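Local coordinates for proteolytically activated form of PPO4 Tyrosinase (Agaricus bisporus var. bisporus H97, PDB 4OUA), which catalyses, as a copper-containing tyrosinase, the o-hydroxylation of monophenols and the oxidation of the resulting o-diphenols to o-quinones, probably feeding melanin synthesis, at residues E237-D240 with T241-N244; T342-L346 with L347-Y351; E318-K321 with D322-L325. One frame throughout, in Å; residues are numbered along the deposited sequence.

Contact 1: E237-D240 with T241-N244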
loop_
_atom_site.group_PDB
_atom_site.type_symbol
_atom_site.label_atom_id
_atom_site.label_comp_id
_atom_site.label_asym_id
_atom_site.label_seq_id
_atom_site.Cartn_x
_atom_site.Cartn_y
_atom_site.Cartn_z
ATOM N N GLU A 237 12.761 -16.004 -9.627
ATOM C CA GLU A 237 11.570 -16.549 -10.230
ATOM C C GLU A 237 10.985 -17.536 -9.253
ATOM O O GLU A 237 10.937 -18.717 -9.490
ATOM C CB GLU A 237 11.893 -17.246 -11.548
ATOM C CG GLU A 237 12.414 -16.359 -12.663
ATOM C CD GLU A 237 13.902 -16.125 -12.602
ATOM O OE1 GLU A 237 14.541 -16.609 -11.652
ATOM O OE2 GLU A 237 14.434 -15.465 -13.502
ATOM N N PHE A 238 10.554 -17.007 -8.131
ATOM C CA PHE A 238 9.988 -17.800 -7.044
ATOM C C PHE A 238 10.909 -18.942 -6.621
ATOM O O PHE A 238 10.443 -20.019 -6.247
ATOM C CB PHE A 238 8.623 -18.361 -7.453
ATOM C CG PHE A 238 7.639 -17.311 -7.887
ATOM C CD1 PHE A 238 6.952 -16.554 -6.952
ATOM C CD2 PHE A 238 7.397 -17.085 -9.233
ATOM C CE1 PHE A 238 6.045 -15.589 -7.351
ATOM C CE2 PHE A 238 6.490 -16.122 -9.638
ATOM C CZ PHE A 238 5.814 -15.373 -8.696
ATOM N N ASP A 239 12.216 -18.702 -6.681
ATOM C CA ASP A 239 13.193 -19.712 -6.296
ATOM C C ASP A 239 13.441 -19.696 -4.790
ATOM O O ASP A 239 12.713 -19.045 -4.043
ATOM C CB ASP A 239 14.506 -19.508 -7.058
ATOM C CG ASP A 239 14.998 -18.074 -7.007
ATOM O OD1 ASP A 239 14.862 -17.429 -5.946
ATOM O OD2 ASP A 239 15.523 -17.591 -8.031
ATOM N N ASP A 240 14.469 -20.415 -4.351
ATOM C CA ASP A 240 14.766 -20.529 -2.926
ATOM C C ASP A 240 15.631 -19.382 -2.415
ATOM O O ASP A 240 15.513 -18.973 -1.260
ATOM C CB ASP A 240 15.453 -21.866 -2.633
ATOM C CG ASP A 240 14.463 -22.981 -2.349
ATOM O OD1 ASP A 240 13.282 -22.847 -2.738
ATOM O OD2 ASP A 240 14.867 -23.992 -1.736
ATOM N N THR A 241 16.498 -18.862 -3.278
ATOM C CA THR A 241 17.424 -17.804 -2.885
ATOM C C THR A 241 16.722 -16.459 -2.710
ATOM O O THR A 241 17.308 -15.509 -2.193
ATOM C CB THR A 241 18.558 -17.646 -3.912
ATOM O OG1 THR A 241 18.005 -17.277 -5.182
ATOM C CG2 THR A 241 19.328 -18.951 -4.060
ATOM N N HIS A 242 15.467 -16.384 -3.142
ATOM C CA HIS A 242 14.682 -15.163 -2.999
ATOM C C HIS A 242 13.456 -15.385 -2.117
ATOM O O HIS A 242 12.591 -14.516 -2.011
ATOM C CB HIS A 242 14.240 -14.641 -4.370
ATOM C CG HIS A 242 15.372 -14.223 -5.258
ATOM N ND1 HIS A 242 16.205 -15.128 -5.879
ATOM C CD2 HIS A 242 15.801 -12.996 -5.636
ATOM C CE1 HIS A 242 17.100 -14.477 -6.599
ATOM N NE2 HIS A 242 16.878 -13.181 -6.468
ATOM N N ALA A 243 13.388 -16.553 -1.483
ATOM C CA ALA A 243 12.232 -16.923 -0.672
ATOM C C ALA A 243 12.100 -16.057 0.577
ATOM O O ALA A 243 11.035 -15.996 1.191
ATOM C CB ALA A 243 12.315 -18.390 -0.283
ATOM N N ASN A 244 13.186 -15.387 0.947
ATOM C CA ASN A 244 13.203 -14.557 2.145
ATOM C C ASN A 244 13.184 -13.070 1.799
ATOM O O ASN A 244 13.605 -12.229 2.594
ATOM C CB ASN A 244 14.432 -14.887 2.993
ATOM C CG ASN A 244 14.293 -14.427 4.430
ATOM O OD1 ASN A 244 13.201 -14.450 4.999
ATOM N ND2 ASN A 244 15.401 -14.001 5.024
#
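Asp239 reaches across to the imidazole of His242 three residues later, and one oxygen does most of the work. Its OD1 accepts the hydrogen bond from His242 ND1 at 2.7 Å, through its syn lone pair, the one facing OD2. The fit is not flat: OD1 stands 21° out of the ring plane, and the carboxylate and the imidazole are turned 38° against each other. The same OD1 also takes a weak bond from the backbone, His242 N to Asp239 OD1, 3.1 Å, so ring and main chain of one residue converge on a single carboxylate oxygen. With chi1 at 49°, the carboxylate of Asp239 is tucked between its own backbone N and carbonyl carbon, which folds it back over the turn that follows. Thr241 adds a third group: His242 ND1 makes a weak second hydrogen bond to Thr241 OG1, 2.9 Å away. On the far side of the imidazole, NE2 is bonded to Glu230 OE1, and a ring with a carboxylate at each nitrogen is likely to lean toward its charged form. The turn itself is closed by a weak bond from Ala243 N to Asp240 O, 3.2 Å. Packing is slight, as befits a surface loop; the CB of Ala243 rests 3.4 Å from Asp240 O. The whole is a type I beta turn, Asp240 to Ala243, with a histidine-carboxylate hydrogen bond running from its third residue, His242, back to Asp239, just ahead of the turn, in the loop that joins helix 229-233 to helix 246-258.

Contact 2: T342-L346 with L347-Y351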
loop_
_atom_site.group_PDB
_atom_site.type_symbol
_atom_site.label_atom_id
_atom_site.label_comp_id
_atom_site.label_asym_id
_atom_site.label_seq_id
_atom_site.Cartn_x
_atom_site.Cartn_y
_atom_site.Cartn_z
ATOM N N THR A 342 15.560 6.681 0.061
ATOM C CA THR A 342 16.031 6.091 1.307
ATOM C C THR A 342 15.496 6.888 2.488
ATOM O O THR A 342 15.402 6.380 3.604
ATOM C CB THR A 342 17.567 6.046 1.376
ATOM O OG1 THR A 342 18.091 7.378 1.305
ATOM C CG2 THR A 342 18.129 5.218 0.230
ATOM N N ASP A 343 15.139 8.140 2.226
ATOM C CA ASP A 343 14.646 9.037 3.264
ATOM C C ASP A 343 13.156 9.327 3.092
ATOM O O ASP A 343 12.766 10.120 2.236
ATOM C CB ASP A 343 15.442 10.343 3.253
ATOM C CG ASP A 343 15.015 11.294 4.350
ATOM O OD1 ASP A 343 14.530 10.814 5.397
ATOM O OD2 ASP A 343 15.166 12.521 4.164
ATOM N N THR A 344 12.333 8.688 3.916
ATOM C CA THR A 344 10.884 8.848 3.832
ATOM C C THR A 344 10.444 10.257 4.225
ATOM O O THR A 344 9.304 10.651 3.978
ATOM C CB THR A 344 10.149 7.826 4.727
ATOM O OG1 THR A 344 10.435 8.094 6.106
ATOM C CG2 THR A 344 10.583 6.407 4.386
ATOM N N ALA A 345 11.351 11.013 4.834
ATOM C CA ALA A 345 11.049 12.376 5.252
ATOM C C ALA A 345 10.784 13.271 4.044
ATOM O O ALA A 345 10.084 14.279 4.150
ATOM C CB ALA A 345 12.185 12.935 6.092
ATOM N N LEU A 346 11.345 12.896 2.899
ATOM C CA LEU A 346 11.138 13.640 1.661
ATOM C C LEU A 346 9.684 13.568 1.220
ATOM O O LEU A 346 9.224 14.382 0.419
ATOM C CB LEU A 346 12.046 13.110 0.550
ATOM C CG LEU A 346 13.251 13.975 0.178
ATOM C CD1 LEU A 346 14.163 14.182 1.378
ATOM C CD2 LEU A 346 14.015 13.352 -0.981
ATOM N N LEU A 347 8.969 12.581 1.747
ATOM C CA LEU A 347 7.563 12.390 1.419
ATOM C C LEU A 347 6.688 12.675 2.634
ATOM O O LEU A 347 5.521 12.289 2.678
ATOM C CB LEU A 347 7.329 10.971 0.902
ATOM C CG LEU A 347 8.065 10.645 -0.400
ATOM C CD1 LEU A 347 8.100 9.146 -0.650
ATOM C CD2 LEU A 347 7.420 11.371 -1.573
ATOM N N ASN A 348 7.272 13.351 3.619
ATOM C CA ASN A 348 6.543 13.814 4.795
ATOM C C ASN A 348 5.850 12.711 5.587
ATOM O O ASN A 348 4.730 12.894 6.064
ATOM C CB ASN A 348 5.509 14.865 4.385
ATOM C CG ASN A 348 6.003 16.281 4.600
ATOM O OD1 ASN A 348 7.173 16.499 4.917
ATOM N ND2 ASN A 348 5.113 17.252 4.434
ATOM N N TYR A 349 6.513 11.570 5.738
ATOM C CA TYR A 349 5.955 10.500 6.554
ATOM C C TYR A 349 7.036 9.708 7.279
ATOM O O TYR A 349 8.226 9.864 7.012
ATOM C CB TYR A 349 5.097 9.563 5.696
ATOM C CG TYR A 349 5.875 8.575 4.853
ATOM C CD1 TYR A 349 6.148 7.298 5.324
ATOM C CD2 TYR A 349 6.317 8.913 3.582
ATOM C CE1 TYR A 349 6.851 6.388 4.558
ATOM C CE2 TYR A 349 7.021 8.010 2.808
ATOM C CZ TYR A 349 7.283 6.749 3.301
ATOM O OH TYR A 349 7.982 5.845 2.534
ATOM N N SER A 350 6.599 8.864 8.206
ATOM C CA SER A 350 7.497 8.020 8.982
ATOM C C SER A 350 6.678 7.019 9.786
ATOM O O SER A 350 5.451 6.992 9.689
ATOM C CB SER A 350 8.376 8.861 9.907
ATOM O OG SER A 350 9.222 8.038 10.692
ATOM N N TYR A 351 7.354 6.198 10.584
ATOM C CA TYR A 351 6.663 5.182 11.369
ATOM C C TYR A 351 6.970 5.330 12.852
ATOM O O TYR A 351 8.074 5.723 13.228
ATOM C CB TYR A 351 7.039 3.784 10.874
ATOM C CG TYR A 351 6.701 3.569 9.418
ATOM C CD1 TYR A 351 5.439 3.141 9.034
ATOM C CD2 TYR A 351 7.639 3.814 8.424
ATOM C CE1 TYR A 351 5.121 2.953 7.702
ATOM C CE2 TYR A 351 7.331 3.630 7.089
ATOM C CZ TYR A 351 6.070 3.198 6.735
ATOM O OH TYR A 351 5.757 3.013 5.408
#
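Thr344 lies over one face of the Tyr349 ring, its side chain crossing the tyrosine's at about a right angle. CB itself makes the CH-pi contact, 3.6 Å from the centroid of the Tyr349 ring and displaced from the middle toward the rim, closest to CZ. From there CG2 carries on to the phenol end, 3.2 Å from Tyr349 OH, a hydroxyl whose hydrogen bond goes to Asp286 OD2. OG1 turns the other way: at chi1 66° it sits between the backbone N and carbonyl carbon of Thr344, and it donates to Tyr349 O, 3.0 Å away, arriving 36° out of the carbonyl plane. The backbone between the two residues is a Schellman motif on the 3-10 turn that begins at Thr344. Asn348 N bonds to Ala345 O at 3.0 Å, Tyr349 N reaches Thr344 O more weakly at 3.4 Å, and Asn348 takes the left-handed conformation. Thr344 O also receives Leu347 N, 3.0 Å away. Beyond the turn the chain enters strand 349-350, where Ser350 pairs in parallel with Arg15, whose guanidinium makes a cation-pi contact with the Tyr349 ring.

Contact 3: E318-K321 with D322-L325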
loop_
_atom_site.group_PDB
_atom_site.type_symbol
_atom_site.label_atom_id
_atom_site.label_comp_id
_atom_site.label_asym_id
_atom_site.label_seq_id
_atom_site.Cartn_x
_atom_site.Cartn_y
_atom_site.Cartn_z
ATOM N N GLU A 318 17.735 -3.283 -18.416
ATOM C CA GLU A 318 18.542 -3.219 -17.204
ATOM C C GLU A 318 18.049 -2.099 -16.294
ATOM O O GLU A 318 17.759 -0.995 -16.754
ATOM C CB GLU A 318 20.018 -3.013 -17.547
ATOM C CG GLU A 318 20.719 -4.263 -18.053
ATOM C CD GLU A 318 20.971 -5.276 -16.951
ATOM O OE1 GLU A 318 21.140 -4.858 -15.786
ATOM O OE2 GLU A 318 20.998 -6.490 -17.248
ATOM N N LEU A 319 17.950 -2.389 -15.001
ATOM C CA LEU A 319 17.438 -1.418 -14.042
ATOM C C LEU A 319 18.391 -1.211 -12.869
ATOM O O LEU A 319 18.967 -2.165 -12.345
ATOM C CB LEU A 319 16.065 -1.852 -13.523
ATOM C CG LEU A 319 14.872 -1.717 -14.473
ATOM C CD1 LEU A 319 14.992 -2.648 -15.666
ATOM C CD2 LEU A 319 13.583 -1.983 -13.730
ATOM N N ASN A 320 18.551 0.044 -12.461
ATOM C CA ASN A 320 19.363 0.371 -11.297
ATOM C C ASN A 320 18.724 1.469 -10.453
ATOM O O ASN A 320 17.548 1.796 -10.627
ATOM C CB ASN A 320 20.779 0.783 -11.723
ATOM C CG ASN A 320 20.792 1.959 -12.688
ATOM O OD1 ASN A 320 19.846 2.744 -12.752
ATOM N ND2 ASN A 320 21.876 2.085 -13.445
ATOM N N LYS A 321 19.509 2.037 -9.544
ATOM C CA LYS A 321 19.029 3.078 -8.642
ATOM C C LYS A 321 18.670 4.367 -9.380
ATOM O O LYS A 321 17.925 5.202 -8.864
ATOM C CB LYS A 321 20.084 3.371 -7.576
ATOM C CG LYS A 321 21.430 3.763 -8.159
ATOM C CD LYS A 321 22.420 4.149 -7.080
ATOM C CE LYS A 321 23.735 4.603 -7.694
ATOM N NZ LYS A 321 24.710 5.045 -6.659
ATOM N N ASP A 322 19.204 4.528 -10.585
ATOM C CA ASP A 322 18.984 5.745 -11.358
ATOM C C ASP A 322 17.833 5.592 -12.346
ATOM O O ASP A 322 17.504 6.528 -13.074
ATOM C CB ASP A 322 20.262 6.140 -12.099
ATOM C CG ASP A 322 21.382 6.531 -11.157
ATOM O OD1 ASP A 322 21.093 7.200 -10.142
ATOM O OD2 ASP A 322 22.547 6.165 -11.425
ATOM N N SER A 323 17.226 4.411 -12.370
ATOM C CA SER A 323 16.086 4.166 -13.244
ATOM C C SER A 323 14.894 5.012 -12.813
ATOM O O SER A 323 14.651 5.196 -11.620
ATOM C CB SER A 323 15.710 2.683 -13.240
ATOM O OG SER A 323 16.779 1.885 -13.719
ATOM N N ALA A 324 14.159 5.534 -13.789
ATOM C CA ALA A 324 12.974 6.333 -13.503
ATOM C C ALA A 324 11.844 5.440 -13.010
ATOM O O ALA A 324 11.654 4.334 -13.511
ATOM C CB ALA A 324 12.541 7.111 -14.736
ATOM N N LEU A 325 11.098 5.923 -12.021
ATOM C CA LEU A 325 10.001 5.155 -11.448
ATOM C C LEU A 325 8.648 5.673 -11.931
ATOM O O LEU A 325 7.900 6.284 -11.170
ATOM C CB LEU A 325 10.070 5.191 -9.919
ATOM C CG LEU A 325 11.334 4.581 -9.311
ATOM C CD1 LEU A 325 11.433 4.893 -7.823
ATOM C CD2 LEU A 325 11.363 3.079 -9.549
#
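Asn320 and Ser323 exchange hydrogen bonds across a tight reversal of the chain. Asn320 N donates to Ser323 OG at 2.8 Å, and the bond is nearly straight, 162° at the hydrogen. In return Ser323 N donates to Asn320 O, 3.2 Å, the bond that closes a type I beta turn. A third bond uses the asparagine side chain: Asp322 N points to Asn320 OD1 at 2.9 Å, coming in from above the plane of the amide carbonyl, which makes an Asx turn within the beta turn. What puts OD1 there is chi1 of 57°, which folds the amide of Asn320 in beside its own main chain. With an alanine here, the amide of Asp322 would probably lose its side-chain acceptor and the turn would rest on its backbone bond and the serine hydroxyl. Further out, Ser323 OG also lies 3.8 Å from the CB of Leu319, while Lys321 and Asp322 run side by side in the same direction; their charged ends stay apart, NZ of Lys321 being 5.4 Å from OD2 of Asp322. Leu319 is buried against Gln83, Leu85 and Phe313. The turn leaves strand 318-319, which pairs antiparallel with strand 304-305, and the backbones of Lys321 and Leu325 bond onward to Ser338 and Trp336.

How the contacts relate
All three are short-range turns, and none touches another. Contacts 2 and 3 come closest, about 8 Å between nearest atoms and 20 Å between centres; contact 1 is about 12 Å from contact 3 and about 17 Å from contact 2, nearest atoms again. None supplies a copper ligand, and each stays about 9 Å or more from the ligand side chains. Tyr349 of contact 2 has its side chain about 9 Å from that of the copper ligand His90 and about 10 Å from that of His282, another. The side chain of Leu319 of contact 3 is about 13 Å from a bound copper ion. In contact 1, His242 is about 12 Å, side chain to side chain, from the copper ligands His81 and His250.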